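Long-range contacts in lipoprotein (Mycoplasma mycoides subsp. capri, PDB 7ADK), which probably acts as a protease of the mycoplasma DUF31 family, which belongs to the same peptidase clan as the chymotrypsin-like enzymes: residues Tyr307-Lys312 against Glu400-Glu405; Val593-Asp598 against Asn768-Val773; Gln807-Tyr812 against Ser851-Asn856. All blocks are in the same frame, centred on the assembly; numbering follows the deposited sequence.

The three contacts follow one another along the chain, and none nests in or crosses another. Contact 1 comes first. It closes an excursion of 87 residues, 39 of them helical and none in strands, between helix 299-313 and helix 402-412. Contact 2 closes a longer loop of 169 residues and adds the short strand 594-595 to strand 769-778. Contact 3 then brings a loop near the C terminus back against strand 807-809. Contacts 2 and 3 touch and reach the same mixed sheet. Ser597 probably hydrogen-bonds Glu852, and Phe595 packs on Ile811. Contact 1 stands apart across the chain's centre, its nearest atoms about 25 Å from contact 2.

Contact 1: Tyr307-Lys312 against Glu400-Glu405; sequences YKDYEK and EWQRKE
Asp309 and Gln402 meet through their aliphatic parts at the middle of this contact. Asp309 CB lies 3.8 Å from Gln402 CG. The two side chains run past each other in opposite directions, and their carboxylate and amide planes are turned 60° apart. With chi1 at -158°, Asp309 carries its carboxylate past Gln402 toward the Trp401 ring, which it approaches obliquely. This second touch is loose, with Asp309 OD2 4.3 Å from Trp401 CZ3.

No hydrogen bond joins the two segments. Opposite charges probably add a weak longer-range attraction. Lys312 and Glu400 cross at about a right angle, and Lys312 NZ stays 4.6 Å from Glu400 OE2, too far for a salt bridge. The lysine instead makes its salt bridge within its own helix, with Lys312 NZ 2.8 Å from Glu311 OE2.

The amide nitrogen of Gln402 is also bound locally. Gln402 NE2 donates to Glu405 OE2 at 2.7 Å, on the anti lone pair of the carboxylate. Trp401 takes the N-cap position, and its backbone O accepts from both Lys404 N and Glu405 N. Arg403 CB lies over one face of its indole.

Ile379 touches both Asp309 and Trp401. The whole is a small helix-helix contact at the protein surface, with the first turn of helix 402-412 resting on the later part of helix 299-313.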
# COMPACT_ATOMS: atom_id res chain seq x y z
N TYR B 307 31.94 -15.18 6.04
CA TYR B 307 30.96 -16.15 6.53
C TYR B 307 30.65 -17.24 5.48
O TYR B 307 30.72 -18.44 5.79
CB TYR B 307 29.69 -15.40 6.98
CG TYR B 307 28.50 -16.31 7.25
CD1 TYR B 307 27.62 -16.63 6.20
CD2 TYR B 307 28.30 -16.86 8.53
CE1 TYR B 307 26.55 -17.52 6.42
CE2 TYR B 307 27.23 -17.75 8.75
CZ TYR B 307 26.35 -18.07 7.70
OH TYR B 307 25.31 -18.92 7.89
N LYS B 308 30.40 -16.86 4.22
CA LYS B 308 30.23 -17.80 3.10
C LYS B 308 31.47 -18.67 2.88
O LYS B 308 31.30 -19.83 2.51
CB LYS B 308 29.80 -17.07 1.80
CG LYS B 308 28.32 -16.63 1.83
CD LYS B 308 27.93 -15.34 1.06
CE LYS B 308 28.10 -15.35 -0.46
NZ LYS B 308 27.56 -14.13 -1.10
N ASP B 309 32.68 -18.21 3.16
CA ASP B 309 33.90 -19.02 3.06
C ASP B 309 34.02 -20.09 4.17
O ASP B 309 34.36 -21.25 3.89
CB ASP B 309 35.15 -18.12 3.05
CG ASP B 309 36.38 -18.79 2.44
OD1 ASP B 309 36.25 -19.85 1.79
OD2 ASP B 309 37.49 -18.24 2.60
N TYR B 310 33.66 -19.77 5.41
CA TYR B 310 33.53 -20.79 6.47
C TYR B 310 32.41 -21.79 6.15
O TYR B 310 32.61 -23.00 6.28
CB TYR B 310 33.33 -20.15 7.84
CG TYR B 310 34.49 -19.32 8.37
CD1 TYR B 310 34.23 -18.14 9.09
CD2 TYR B 310 35.82 -19.76 8.22
CE1 TYR B 310 35.29 -17.39 9.63
CE2 TYR B 310 36.88 -19.00 8.74
CZ TYR B 310 36.62 -17.81 9.44
OH TYR B 310 37.66 -17.09 9.94
N GLU B 311 31.26 -21.33 5.62
CA GLU B 311 30.22 -22.22 5.10
C GLU B 311 30.74 -23.15 3.99
O GLU B 311 30.44 -24.35 4.01
CB GLU B 311 28.99 -21.41 4.65
CG GLU B 311 27.82 -22.26 4.12
CD GLU B 311 27.88 -22.56 2.61
OE1 GLU B 311 27.95 -23.75 2.24
OE2 GLU B 311 27.80 -21.64 1.78
N LYS B 312 31.55 -22.65 3.04
CA LYS B 312 32.15 -23.46 1.98
C LYS B 312 33.03 -24.58 2.53
O LYS B 312 32.84 -25.73 2.12
CB LYS B 312 32.97 -22.61 0.98
CG LYS B 312 32.24 -21.64 0.04
CD LYS B 312 30.72 -21.81 -0.09
CE LYS B 312 30.11 -20.57 -0.75
NZ LYS B 312 28.63 -20.56 -0.67
N GLU B 400 33.57 -17.39 -7.15
CA GLU B 400 34.07 -18.26 -6.09
C GLU B 400 35.55 -17.96 -5.78
O GLU B 400 36.19 -17.20 -6.50
CB GLU B 400 33.86 -19.72 -6.50
CG GLU B 400 32.41 -20.24 -6.40
CD GLU B 400 31.90 -20.41 -4.96
OE1 GLU B 400 32.71 -20.61 -4.04
OE2 GLU B 400 30.67 -20.42 -4.74
N TRP B 401 36.10 -18.53 -4.71
CA TRP B 401 37.33 -18.11 -4.03
C TRP B 401 37.19 -16.71 -3.43
O TRP B 401 37.55 -15.69 -4.01
CB TRP B 401 38.62 -18.37 -4.83
CG TRP B 401 39.90 -17.84 -4.23
CD1 TRP B 401 40.84 -17.14 -4.91
CD2 TRP B 401 40.38 -17.86 -2.84
NE1 TRP B 401 41.88 -16.80 -4.07
CE2 TRP B 401 41.65 -17.21 -2.78
CE3 TRP B 401 39.87 -18.35 -1.62
CZ2 TRP B 401 42.37 -17.08 -1.59
CZ3 TRP B 401 40.56 -18.19 -0.42
CH2 TRP B 401 41.82 -17.56 -0.40
N GLN B 402 36.61 -16.68 -2.23
CA GLN B 402 36.10 -15.46 -1.62
C GLN B 402 37.14 -14.38 -1.39
O GLN B 402 36.80 -13.22 -1.49
CB GLN B 402 35.38 -15.76 -0.30
CG GLN B 402 34.20 -16.75 -0.41
CD GLN B 402 33.17 -16.41 -1.48
OE1 GLN B 402 32.63 -17.28 -2.13
NE2 GLN B 402 32.90 -15.15 -1.72
N ARG B 403 38.41 -14.70 -1.13
CA ARG B 403 39.46 -13.68 -0.95
C ARG B 403 39.84 -12.95 -2.25
O ARG B 403 40.33 -11.83 -2.19
CB ARG B 403 40.66 -14.31 -0.23
CG ARG B 403 41.51 -13.30 0.54
CD ARG B 403 42.52 -14.02 1.43
NE ARG B 403 43.43 -13.08 2.10
CZ ARG B 403 43.24 -12.43 3.24
NH1 ARG B 403 42.15 -12.50 3.93
NH2 ARG B 403 44.18 -11.68 3.71
N LYS B 404 39.54 -13.53 -3.43
CA LYS B 404 39.57 -12.83 -4.74
C LYS B 404 38.29 -12.01 -4.96
O LYS B 404 38.35 -10.91 -5.51
CB LYS B 404 39.79 -13.86 -5.86
CG LYS B 404 39.99 -13.23 -7.25
CD LYS B 404 40.15 -14.26 -8.37
CE LYS B 404 38.85 -15.00 -8.66
NZ LYS B 404 38.95 -15.89 -9.83
N GLU B 405 37.14 -12.48 -4.50
CA GLU B 405 35.90 -11.69 -4.51
C GLU B 405 36.00 -10.47 -3.57
O GLU B 405 35.67 -9.36 -3.96
CB GLU B 405 34.72 -12.63 -4.21
CG GLU B 405 33.36 -11.94 -4.35
CD GLU B 405 32.21 -12.91 -4.69
OE1 GLU B 405 31.47 -12.64 -5.66
OE2 GLU B 405 32.04 -13.96 -4.02

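Contact 2: Val593-Asp598 against Asn768-Val773; sequences VKFFSD and NKLLAV
Val593 opens the contact by laying CG2 against Leu770 CD1, 3.6 Å away. Lys594 begins the strand pairing. Lys594 N donates a weak bond to Asn768 O at 3.3 Å. Lys594 O accepts from Leu770 N at 2.8 Å. These two bonds flank Lys769, the parallel bridge partner of Lys594. The two lysines lie on one face of the sheet, where Lys594 CB packs 3.8 Å from Lys769 CG. Both ammonium groups reach Asp767, which forms a salt bridge with each.

Phe595 pairs with Leu770 and turns to the other face. The two side chains lie side by side and point the same way, with Leu770 CD1 over one face of the ring, 3.4 Å from Phe595 CZ. Phe789 meets the same phenylalanine edge-to-face.

Phe596 ends the pairing. Phe596 N donates to Leu770 O at 2.9 Å, which gives Leu770 a backbone bond on each side of Phe595. With CG anti to the backbone N (chi1 -170°), the ring runs alongside Leu771. Leu771 CD1 comes to it obliquely, 3.4 Å from Phe596 CD2. Strand 761-765 pairs with strand 769-778 too, with a G1 bulge at Asn768 and Lys769 facing Thr765.

The chemistry differs between the faces. Phe595 and Leu770 share an apolar one, with Val593 against the Leu770 methyl, and Phe596 and Leu771 pack at the end of the pairing. On the other face, the shared aspartate probably offsets the repulsion between Lys594 NZ and Lys769 NZ, 4.8 Å apart.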
# COMPACT_ATOMS: atom_id res chain seq x y z
N VAL B 593 8.41 13.95 27.36
CA VAL B 593 8.56 12.57 27.83
C VAL B 593 8.94 12.47 29.31
O VAL B 593 9.62 13.33 29.86
CB VAL B 593 9.52 11.73 26.99
CG1 VAL B 593 9.16 11.79 25.51
CG2 VAL B 593 10.99 12.10 27.13
N LYS B 594 8.49 11.37 29.91
CA LYS B 594 8.79 10.85 31.24
C LYS B 594 9.24 9.40 31.09
O LYS B 594 9.08 8.83 30.02
CB LYS B 594 7.53 10.97 32.11
CG LYS B 594 7.14 12.41 32.47
CD LYS B 594 5.71 12.51 33.00
CE LYS B 594 4.69 12.29 31.88
NZ LYS B 594 3.30 12.43 32.32
N PHE B 595 9.78 8.78 32.13
CA PHE B 595 10.25 7.39 32.09
C PHE B 595 9.50 6.54 33.12
O PHE B 595 9.12 7.03 34.18
CB PHE B 595 11.76 7.32 32.30
CG PHE B 595 12.53 7.77 31.08
CD1 PHE B 595 12.89 6.83 30.10
CD2 PHE B 595 12.83 9.13 30.88
CE1 PHE B 595 13.54 7.24 28.94
CE2 PHE B 595 13.47 9.54 29.71
CZ PHE B 595 13.84 8.59 28.74
N PHE B 596 9.23 5.28 32.82
CA PHE B 596 8.41 4.43 33.69
C PHE B 596 9.18 3.97 34.93
O PHE B 596 10.05 3.10 34.84
CB PHE B 596 7.87 3.27 32.87
CG PHE B 596 6.81 2.48 33.60
CD1 PHE B 596 5.49 2.93 33.63
CD2 PHE B 596 7.15 1.28 34.25
CE1 PHE B 596 4.50 2.18 34.28
CE2 PHE B 596 6.16 0.52 34.87
CZ PHE B 596 4.83 0.97 34.89
N SER B 597 8.90 4.56 36.10
CA SER B 597 9.68 4.36 37.32
C SER B 597 9.32 3.12 38.13
O SER B 597 10.16 2.61 38.86
CB SER B 597 9.54 5.61 38.18
OG SER B 597 8.18 5.83 38.46
N ASP B 598 8.09 2.61 38.00
CA ASP B 598 7.67 1.37 38.66
C ASP B 598 8.46 0.15 38.16
O ASP B 598 8.74 0.01 36.98
CB ASP B 598 6.16 1.11 38.49
CG ASP B 598 5.18 2.21 38.90
OD1 ASP B 598 5.58 3.16 39.61
OD2 ASP B 598 3.98 2.09 38.57
N ASN B 768 2.32 9.19 28.53
CA ASN B 768 3.55 9.47 27.80
C ASN B 768 4.81 9.15 28.63
O ASN B 768 5.76 9.93 28.70
CB ASN B 768 3.50 10.87 27.15
CG ASN B 768 4.35 11.01 25.92
OD1 ASN B 768 4.81 10.04 25.34
ND2 ASN B 768 4.59 12.20 25.46
N LYS B 769 4.80 7.97 29.28
CA LYS B 769 5.95 7.41 30.01
C LYS B 769 6.66 6.36 29.16
O LYS B 769 6.11 5.30 28.88
CB LYS B 769 5.49 6.79 31.34
CG LYS B 769 5.41 7.81 32.48
CD LYS B 769 5.04 7.11 33.79
CE LYS B 769 5.00 8.06 34.99
NZ LYS B 769 3.67 8.65 35.22
N LEU B 770 7.91 6.63 28.81
CA LEU B 770 8.84 5.76 28.09
C LEU B 770 9.18 4.53 28.92
O LEU B 770 9.67 4.64 30.04
CB LEU B 770 10.11 6.55 27.77
CG LEU B 770 9.96 7.62 26.68
CD1 LEU B 770 11.20 8.49 26.67
CD2 LEU B 770 9.87 6.98 25.30
N LEU B 771 8.95 3.34 28.36
CA LEU B 771 8.96 2.08 29.10
C LEU B 771 10.01 1.10 28.57
O LEU B 771 10.82 0.60 29.35
CB LEU B 771 7.53 1.50 29.05
CG LEU B 771 7.37 0.08 29.63
CD1 LEU B 771 7.73 0.01 31.10
CD2 LEU B 771 5.91 -0.34 29.49
N ALA B 772 10.03 0.87 27.26
CA ALA B 772 11.02 0.01 26.63
C ALA B 772 11.41 0.47 25.22
O ALA B 772 10.73 1.30 24.63
CB ALA B 772 10.53 -1.44 26.68
N VAL B 773 12.49 -0.05 24.65
CA VAL B 773 12.98 0.27 23.31
C VAL B 773 13.00 -0.97 22.43
O VAL B 773 13.80 -1.86 22.67
CB VAL B 773 14.40 0.86 23.35
CG1 VAL B 773 14.68 1.55 22.03
CG2 VAL B 773 14.60 1.83 24.50

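Contact 3: Gln807-Tyr812 against Ser851-Asn856; sequences QYDLIY and SEFKFN
Tyr812 stacked on Phe853 and Gln807 laid over Phe855 make this a buried, largely aromatic contact. It joins strand 807-809 and the turn after it to an irregular loop near the C terminus.

The rings of Tyr812 and Phe853 are face to face, with centroids 4.0 Å apart and planes inclined by 17°. Tyr812 CE2 lies over the centre of the Phe853 ring. Tyr812 OH extends past the centre to within 3.6 Å of Phe853 CE2. The opposite face of Phe853 carries Glu852 CG, so this ring is held between two neighbours.

Gln807 uses its flat amide in a similar way. Its chain is extended beyond CG (chi2 -163°), which lays CG and the amide along the face of Phe855. Amide and ring planes are only 6° apart. Gln807 CG is 3.8 Å from the centroid of the Phe855 ring, a CH-pi contact. Gln807 NE2 goes on to donate to Asn856 OD1 at 3.2 Å. The acceptor lies in the amide plane of Gln807, but the donor sits above the carbonyl plane of Asn856. Gln807 OE1 accepts from Lys816 N. Tyr808 O and Asp809 CB meet Phe855 at its edge.

Asp809 shapes the turn that presents Tyr812. Asp809 OD1 accepts from Ile811 N and Tyr812 N, both at 2.9 Å. The bond to Ile811 N makes an Asx turn, and the added bond to Tyr812 N extends it to an Asx motif.

Arg790 links the two sides through a salt bridge from its NH1 to Asp809 OD2, a hydrogen bond to Phe853 O and a cation-pi contact with Phe855. The C-terminal loop thus packs beside the mixed sheet, where strand 807-809 pairs antiparallel with strand 783-792, Phe853 touches strand 594-595, and helix 824-831 reaches Tyr812 O through Arg825.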
# COMPACT_ATOMS: atom_id res chain seq x y z
N GLN B 807 20.00 -4.76 39.10
CA GLN B 807 19.21 -3.55 39.28
C GLN B 807 19.95 -2.34 38.70
O GLN B 807 21.07 -2.03 39.10
CB GLN B 807 18.92 -3.38 40.77
CG GLN B 807 18.09 -2.14 41.08
CD GLN B 807 18.18 -1.78 42.54
OE1 GLN B 807 19.02 -0.99 42.93
NE2 GLN B 807 17.37 -2.36 43.39
N TYR B 808 19.31 -1.64 37.77
CA TYR B 808 19.92 -0.57 37.01
C TYR B 808 18.88 0.42 36.47
O TYR B 808 17.74 0.07 36.22
CB TYR B 808 20.77 -1.18 35.87
CG TYR B 808 20.03 -1.84 34.73
CD1 TYR B 808 19.83 -3.23 34.72
CD2 TYR B 808 19.59 -1.07 33.64
CE1 TYR B 808 19.16 -3.84 33.64
CE2 TYR B 808 18.90 -1.67 32.58
CZ TYR B 808 18.67 -3.05 32.58
OH TYR B 808 17.95 -3.63 31.59
N ASP B 809 19.31 1.64 36.22
CA ASP B 809 18.59 2.61 35.40
C ASP B 809 19.59 3.28 34.46
O ASP B 809 20.54 3.91 34.91
CB ASP B 809 17.85 3.58 36.32
CG ASP B 809 16.93 4.55 35.59
OD1 ASP B 809 17.26 4.95 34.45
OD2 ASP B 809 15.90 4.92 36.19
N LEU B 810 19.42 3.10 33.15
CA LEU B 810 20.35 3.62 32.15
C LEU B 810 19.99 5.02 31.61
O LEU B 810 20.71 5.56 30.78
CB LEU B 810 20.76 2.55 31.12
CG LEU B 810 19.69 1.68 30.46
CD1 LEU B 810 18.80 2.52 29.58
CD2 LEU B 810 20.33 0.57 29.65
N ILE B 811 18.97 5.67 32.19
CA ILE B 811 18.67 7.10 32.01
C ILE B 811 19.13 7.91 33.24
O ILE B 811 19.79 8.92 33.09
CB ILE B 811 17.17 7.29 31.70
CG1 ILE B 811 16.72 6.52 30.45
CG2 ILE B 811 16.78 8.77 31.59
CD1 ILE B 811 17.26 7.01 29.12
N TYR B 812 18.82 7.45 34.46
CA TYR B 812 19.13 8.18 35.70
C TYR B 812 20.37 7.69 36.46
O TYR B 812 20.95 8.47 37.22
CB TYR B 812 17.91 8.22 36.62
CG TYR B 812 16.76 9.08 36.14
CD1 TYR B 812 16.71 10.43 36.50
CD2 TYR B 812 15.77 8.53 35.32
CE1 TYR B 812 15.65 11.23 36.05
CE2 TYR B 812 14.70 9.32 34.87
CZ TYR B 812 14.63 10.68 35.25
OH TYR B 812 13.59 11.45 34.86
N SER B 851 13.07 11.86 43.69
CA SER B 851 13.04 10.70 44.60
C SER B 851 12.27 9.48 44.07
O SER B 851 12.50 8.36 44.52
CB SER B 851 12.51 11.13 45.96
OG SER B 851 11.21 11.65 45.85
N GLU B 852 11.41 9.65 43.07
CA GLU B 852 10.76 8.60 42.29
C GLU B 852 11.73 7.58 41.66
O GLU B 852 11.40 6.40 41.58
CB GLU B 852 9.92 9.31 41.21
CG GLU B 852 9.36 8.39 40.13
CD GLU B 852 8.37 9.07 39.17
OE1 GLU B 852 7.95 10.22 39.39
OE2 GLU B 852 7.95 8.42 38.20
N PHE B 853 12.92 8.01 41.23
CA PHE B 853 13.89 7.18 40.51
C PHE B 853 15.03 6.61 41.37
O PHE B 853 15.87 5.88 40.85
CB PHE B 853 14.40 7.93 39.28
CG PHE B 853 13.35 8.10 38.20
CD1 PHE B 853 13.09 7.06 37.30
CD2 PHE B 853 12.62 9.28 38.12
CE1 PHE B 853 12.13 7.23 36.30
CE2 PHE B 853 11.66 9.46 37.12
CZ PHE B 853 11.42 8.44 36.20
N LYS B 854 15.05 6.87 42.68
CA LYS B 854 15.93 6.17 43.62
C LYS B 854 15.53 4.69 43.77
O LYS B 854 14.48 4.28 43.31
CB LYS B 854 15.93 6.87 44.98
CG LYS B 854 16.57 8.27 44.94
CD LYS B 854 16.50 8.90 46.33
CE LYS B 854 16.89 10.38 46.33
NZ LYS B 854 18.31 10.62 46.18
N PHE B 855 16.37 3.89 44.40
CA PHE B 855 16.14 2.47 44.68
C PHE B 855 16.29 2.16 46.17
O PHE B 855 17.05 2.82 46.88
CB PHE B 855 17.12 1.61 43.89
CG PHE B 855 16.97 1.55 42.39
CD1 PHE B 855 16.05 0.66 41.81
CD2 PHE B 855 17.81 2.31 41.57
CE1 PHE B 855 15.99 0.53 40.41
CE2 PHE B 855 17.74 2.18 40.18
CZ PHE B 855 16.84 1.28 39.60
N ASN B 856 15.63 1.09 46.63
CA ASN B 856 15.72 0.44 47.95
C ASN B 856 15.27 1.28 49.16
O ASN B 856 14.49 0.77 49.96
CB ASN B 856 17.12 -0.18 48.14
CG ASN B 856 17.41 -1.32 47.18
OD1 ASN B 856 18.15 -1.20 46.22
ND2 ASN B 856 16.79 -2.46 47.39